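Local coordinates for protein RE55538p (Drosophila melanogaster, PDB 4IX7) that binds palindromic DNA sites through its BEN domain and represses genes of neural development, also acting as a corepressor that inhibits Notch signalling, at residues Trp24-Leu35 against Ile76-Ala86. Sequence-based numbering, arbitrary orientation.
With nucleotides of chain B.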
loop_
_atom_site.group_PDB
_atom_site.type_symbol
_atom_site.label_atom_id
_atom_site.label_comp_id
_atom_site.label_asym_id
_atom_site.label_seq_id
_atom_site.Cartn_x
_atom_site.Cartn_y
_atom_site.Cartn_z
ATOM N N TRP C 24 14.723 -14.511 -0.215
ATOM C CA TRP C 24 14.500 -13.447 0.748
ATOM C C TRP C 24 14.811 -12.059 0.173
ATOM O O TRP C 24 14.777 -11.069 0.892
ATOM C CB TRP C 24 15.299 -13.712 2.027
ATOM C CG TRP C 24 14.977 -15.042 2.668
ATOM C CD1 TRP C 24 15.702 -16.200 2.580
ATOM C CD2 TRP C 24 13.839 -15.348 3.489
ATOM N NE1 TRP C 24 15.089 -17.201 3.296
ATOM C CE2 TRP C 24 13.944 -16.704 3.861
ATOM C CE3 TRP C 24 12.743 -14.605 3.943
ATOM C CZ2 TRP C 24 12.998 -17.331 4.670
ATOM C CZ3 TRP C 24 11.805 -15.227 4.739
ATOM C CH2 TRP C 24 11.939 -16.575 5.101
ATOM N N SER C 25 15.115 -11.983 -1.119
ATOM C CA SER C 25 15.382 -10.692 -1.750
ATOM C C SER C 25 14.103 -10.039 -2.269
ATOM O O SER C 25 14.090 -8.848 -2.574
ATOM C CB SER C 25 16.395 -10.831 -2.891
ATOM O OG SER C 25 15.823 -11.486 -4.010
ATOM N N VAL C 26 13.032 -10.829 -2.374
ATOM C CA VAL C 26 11.733 -10.314 -2.817
ATOM C C VAL C 26 10.685 -10.536 -1.729
ATOM O O VAL C 26 10.138 -11.637 -1.600
ATOM C CB VAL C 26 11.258 -10.956 -4.132
ATOM C CG1 VAL C 26 9.943 -10.306 -4.597
ATOM C CG2 VAL C 26 12.334 -10.829 -5.210
ATOM N N CYS C 27 10.429 -9.479 -0.962
ATOM C CA CYS C 27 9.589 -9.531 0.240
ATOM C C CYS C 27 8.256 -10.202 -0.003
ATOM O O CYS C 27 7.852 -11.098 0.741
ATOM C CB CYS C 27 9.366 -8.113 0.785
ATOM S SG CYS C 27 8.139 -7.973 2.134
ATOM N N SER C 28 7.574 -9.772 -1.058
ATOM C CA SER C 28 6.230 -10.253 -1.314
ATOM C C SER C 28 6.185 -11.747 -1.622
ATOM O O SER C 28 5.302 -12.462 -1.146
ATOM C CB SER C 28 5.582 -9.448 -2.434
ATOM O OG SER C 28 4.210 -9.773 -2.514
ATOM N N LEU C 29 7.145 -12.222 -2.403
ATOM C CA LEU C 29 7.159 -13.629 -2.766
ATOM C C LEU C 29 7.518 -14.485 -1.551
ATOM O O LEU C 29 6.969 -15.567 -1.376
ATOM C CB LEU C 29 8.127 -13.873 -3.917
ATOM C CG LEU C 29 7.734 -13.211 -5.238
ATOM C CD1 LEU C 29 8.804 -13.501 -6.288
ATOM C CD2 LEU C 29 6.376 -13.708 -5.702
ATOM N N ALA C 30 8.423 -13.992 -0.713
ATOM C CA ALA C 30 8.790 -14.720 0.501
ATOM C C ALA C 30 7.570 -14.875 1.407
ATOM O O ALA C 30 7.303 -15.955 1.948
ATOM C CB ALA C 30 9.918 -14.005 1.233
ATOM N N THR C 31 6.821 -13.785 1.539
ATOM C CA THR C 31 5.620 -13.753 2.364
ATOM C C THR C 31 4.575 -14.729 1.824
ATOM O O THR C 31 3.992 -15.514 2.575
ATOM C CB THR C 31 5.065 -12.324 2.425
ATOM O OG1 THR C 31 6.073 -11.474 2.979
ATOM C CG2 THR C 31 3.833 -12.247 3.319
ATOM N N ARG C 32 4.353 -14.706 0.515
ATOM C CA ARG C 32 3.384 -15.608 -0.100
ATOM C C ARG C 32 3.744 -17.065 0.154
ATOM O O ARG C 32 2.879 -17.880 0.473
ATOM C CB ARG C 32 3.272 -15.350 -1.608
ATOM C CG ARG C 32 2.617 -14.027 -1.960
ATOM C CD ARG C 32 2.670 -13.756 -3.462
ATOM N NE ARG C 32 1.949 -12.530 -3.779
ATOM C CZ ARG C 32 0.661 -12.484 -4.102
ATOM N NH1 ARG C 32 0.082 -11.317 -4.355
ATOM N NH2 ARG C 32 -0.049 -13.602 -4.179
ATOM N N LYS C 33 5.027 -17.396 0.017
ATOM C CA LYS C 33 5.438 -18.784 0.208
ATOM C C LYS C 33 5.195 -19.241 1.637
ATOM O O LYS C 33 4.693 -20.344 1.865
ATOM C CB LYS C 33 6.904 -18.998 -0.175
ATOM C CG LYS C 33 7.357 -20.454 -0.074
ATOM C CD LYS C 33 6.480 -21.373 -0.926
ATOM C CE LYS C 33 7.147 -22.729 -1.147
ATOM N NZ LYS C 33 6.324 -23.660 -1.976
ATOM N N LEU C 34 5.544 -18.395 2.601
ATOM C CA LEU C 34 5.305 -18.753 3.996
ATOM C C LEU C 34 3.810 -18.932 4.228
ATOM O O LEU C 34 3.394 -19.881 4.890
ATOM C CB LEU C 34 5.883 -17.693 4.940
ATOM C CG LEU C 34 7.413 -17.598 4.976
ATOM C CD1 LEU C 34 7.861 -16.356 5.733
ATOM C CD2 LEU C 34 7.988 -18.849 5.626
ATOM N N LEU C 35 2.999 -18.022 3.694
ATOM C CA LEU C 35 1.552 -18.110 3.887
ATOM C C LEU C 35 0.942 -19.416 3.397
ATOM O O LEU C 35 0.131 -20.014 4.099
ATOM C CB LEU C 35 0.839 -16.939 3.214
ATOM C CG LEU C 35 0.945 -15.584 3.913
ATOM C CD1 LEU C 35 0.422 -14.514 2.971
ATOM C CD2 LEU C 35 0.194 -15.537 5.253
ATOM N N ILE C 76 5.425 -14.717 10.827
ATOM C CA ILE C 76 5.729 -14.457 9.426
ATOM C C ILE C 76 6.362 -13.083 9.285
ATOM O O ILE C 76 7.360 -12.923 8.583
ATOM C CB ILE C 76 4.473 -14.568 8.541
ATOM C CG1 ILE C 76 4.025 -16.034 8.485
ATOM C CG2 ILE C 76 4.739 -14.015 7.131
ATOM C CD1 ILE C 76 2.671 -16.222 7.843
ATOM N N ILE C 77 5.801 -12.096 9.974
ATOM C CA ILE C 77 6.353 -10.741 9.939
ATOM C C ILE C 77 7.764 -10.738 10.519
ATOM O O ILE C 77 8.670 -10.134 9.951
ATOM C CB ILE C 77 5.450 -9.749 10.688
ATOM C CG1 ILE C 77 4.118 -9.594 9.952
ATOM C CG2 ILE C 77 6.136 -8.406 10.827
ATOM C CD1 ILE C 77 3.054 -8.837 10.766
ATOM N N PHE C 78 7.955 -11.437 11.633
ATOM C CA PHE C 78 9.283 -11.548 12.227
ATOM C C PHE C 78 10.297 -12.093 11.226
ATOM O O PHE C 78 11.366 -11.506 11.027
ATOM C CB PHE C 78 9.250 -12.435 13.477
ATOM C CG PHE C 78 10.584 -12.577 14.151
ATOM C CD1 PHE C 78 10.950 -11.718 15.174
ATOM C CD2 PHE C 78 11.468 -13.578 13.771
ATOM C CE1 PHE C 78 12.178 -11.847 15.802
ATOM C CE2 PHE C 78 12.701 -13.709 14.392
ATOM C CZ PHE C 78 13.053 -12.844 15.411
ATOM N N ALA C 79 9.962 -13.211 10.590
ATOM C CA ALA C 79 10.897 -13.863 9.685
ATOM C C ALA C 79 11.224 -12.991 8.470
ATOM O O ALA C 79 12.392 -12.834 8.101
ATOM C CB ALA C 79 10.350 -15.196 9.237
ATOM N N VAL C 80 10.198 -12.431 7.836
ATOM C CA VAL C 80 10.420 -11.685 6.596
ATOM C C VAL C 80 11.169 -10.375 6.861
ATOM O O VAL C 80 12.109 -10.038 6.144
ATOM C CB VAL C 80 9.101 -11.436 5.814
ATOM C CG1 VAL C 80 9.360 -10.572 4.578
ATOM C CG2 VAL C 80 8.484 -12.754 5.396
ATOM N N THR C 81 10.781 -9.649 7.900
ATOM C CA THR C 81 11.478 -8.399 8.222
ATOM C C THR C 81 12.940 -8.611 8.612
ATOM O O THR C 81 13.774 -7.745 8.346
ATOM C CB THR C 81 10.757 -7.575 9.309
ATOM O OG1 THR C 81 10.696 -8.321 10.529
ATOM C CG2 THR C 81 9.348 -7.212 8.854
ATOM N N HIS C 82 13.255 -9.749 9.228
ATOM C CA HIS C 82 14.632 -10.043 9.631
ATOM C C HIS C 82 15.491 -10.590 8.490
ATOM O O HIS C 82 16.717 -10.506 8.543
ATOM C CB HIS C 82 14.669 -11.016 10.812
ATOM C CG HIS C 82 14.326 -10.384 12.126
ATOM N ND1 HIS C 82 13.046 -9.995 12.454
ATOM C CD2 HIS C 82 15.101 -10.068 13.189
ATOM C CE1 HIS C 82 13.046 -9.467 13.666
ATOM N NE2 HIS C 82 14.280 -9.501 14.135
ATOM N N LYS C 83 14.859 -11.145 7.463
ATOM C CA LYS C 83 15.610 -11.777 6.380
ATOM C C LYS C 83 15.560 -11.007 5.062
ATOM O O LYS C 83 16.429 -11.176 4.200
ATOM C CB LYS C 83 15.142 -13.221 6.162
ATOM C CG LYS C 83 15.434 -14.142 7.333
ATOM C CD LYS C 83 15.204 -15.601 6.974
ATOM C CE LYS C 83 16.460 -16.237 6.407
ATOM N NZ LYS C 83 17.489 -16.469 7.461
ATOM N N CYS C 84 14.541 -10.168 4.901
ATOM C CA CYS C 84 14.388 -9.382 3.685
ATOM C C CYS C 84 14.701 -7.915 3.939
ATOM O O CYS C 84 14.908 -7.149 2.998
ATOM C CB CYS C 84 12.963 -9.517 3.139
ATOM S SG CYS C 84 12.751 -8.919 1.453
ATOM N N ASN C 85 14.732 -7.538 5.216
ATOM C CA ASN C 85 14.923 -6.149 5.621
ATOM C C ASN C 85 13.821 -5.244 5.064
ATOM O O ASN C 85 14.074 -4.138 4.589
ATOM C CB ASN C 85 16.320 -5.650 5.248
ATOM C CG ASN C 85 17.422 -6.455 5.917
ATOM O OD1 ASN C 85 17.220 -7.033 6.988
ATOM N ND2 ASN C 85 18.591 -6.501 5.287
ATOM N N ALA C 86 12.593 -5.750 5.124
ATOM C CA ALA C 86 11.404 -5.014 4.719
ATOM C C ALA C 86 10.759 -4.467 5.976
ATOM O O ALA C 86 11.055 -4.932 7.074
ATOM C CB ALA C 86 10.442 -5.943 4.004
ATOM P P DC B 4 4.590 -10.265 -6.256
ATOM O OP1 DC B 4 6.046 -9.984 -6.255
ATOM O OP2 DC B 4 3.899 -10.664 -5.009
ATOM O "O5'" DC B 4 3.802 -8.997 -6.795
ATOM C "C5'" DC B 4 4.192 -8.454 -8.048
ATOM C "C4'" DC B 4 3.179 -7.408 -8.454
ATOM O "O4'" DC B 4 1.890 -8.032 -8.630
ATOM C "C3'" DC B 4 2.927 -6.334 -7.399
ATOM O "O3'" DC B 4 3.617 -5.187 -7.864
ATOM C "C2'" DC B 4 1.408 -6.142 -7.372
ATOM C "C1'" DC B 4 0.929 -7.002 -8.527
ATOM N N1 DC B 4 -0.371 -7.684 -8.294
ATOM C C2 DC B 4 -1.473 -7.354 -9.090
ATOM O O2 DC B 4 -1.328 -6.497 -9.965
ATOM N N3 DC B 4 -2.653 -7.976 -8.873
ATOM C C4 DC B 4 -2.761 -8.898 -7.905
ATOM N N4 DC B 4 -3.952 -9.495 -7.723
ATOM C C5 DC B 4 -1.650 -9.234 -7.069
ATOM C C6 DC B 4 -0.486 -8.610 -7.296
ATOM P P DT B 3 2.092 -16.466 -6.646
ATOM O OP1 DT B 3 3.441 -17.002 -6.352
ATOM O OP2 DT B 3 1.019 -16.469 -5.644
ATOM O "O5'" DT B 3 2.270 -14.944 -7.121
ATOM C "C5'" DT B 3 3.275 -14.676 -8.062
ATOM C "C4'" DT B 3 3.197 -13.213 -8.433
ATOM O "O4'" DT B 3 1.965 -12.992 -9.162
ATOM C "C3'" DT B 3 3.166 -12.250 -7.251
ATOM O "O3'" DT B 3 4.299 -11.379 -7.370
ATOM C "C2'" DT B 3 1.822 -11.539 -7.383
ATOM C "C1'" DT B 3 1.515 -11.681 -8.860
ATOM N N1 DT B 3 0.081 -11.631 -9.225
ATOM C C2 DT B 3 -0.308 -10.802 -10.265
ATOM O O2 DT B 3 0.472 -10.086 -10.880
ATOM N N3 DT B 3 -1.651 -10.836 -10.544
ATOM C C4 DT B 3 -2.607 -11.622 -9.934
ATOM O O4 DT B 3 -3.787 -11.578 -10.269
ATOM C C5 DT B 3 -2.130 -12.469 -8.871
ATOM C C7 DT B 3 -3.083 -13.357 -8.127
ATOM C C6 DT B 3 -0.826 -12.450 -8.581
#
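Lys83 lays its aliphatic chain over one face of the Trp24 indole: CD sits 3.6 Å from the centroid of the six-membered ring, 13° off the normal, a CH-pi contact. A bend at chi3 (89°) carries CE on over the pyrrole side, where it lies 3.5 Å from Trp24 NE1. Trp24 CZ3 reaches Val80 CG2 near the ring plane. With an alanine here, the Lys83 methylenes would probably lose their cover and Val80 CG2 its edge contact. Deeper in, the two Val80 methyls part, CG1 to Cys27 SG (3.8 Å) and CG2 to Leu34 CD1 (3.7 Å). Cys84, deposited in two conformers, sets SG against Cys27 CB in one of them. Thr31 OG1, beside its own backbone N, bonds to Cys27 O at 2.9 Å from above the carbonyl plane. Leu35 CD2 against Ile76 CD1 (3.6 Å) extends the packing; the axes of helices 27-35 and 76-84 approach to 10.1 Å, at 148° between N-to-C directions. On another side of helix 27-35, Ser28 OG (2.7 Å) and, in the modelled conformer, Arg32 NE donate to OP2 of DC4 of chain B. This near-antiparallel helix packing belongs to the helical BEN domain, here joined to a DNA-backbone phosphate site.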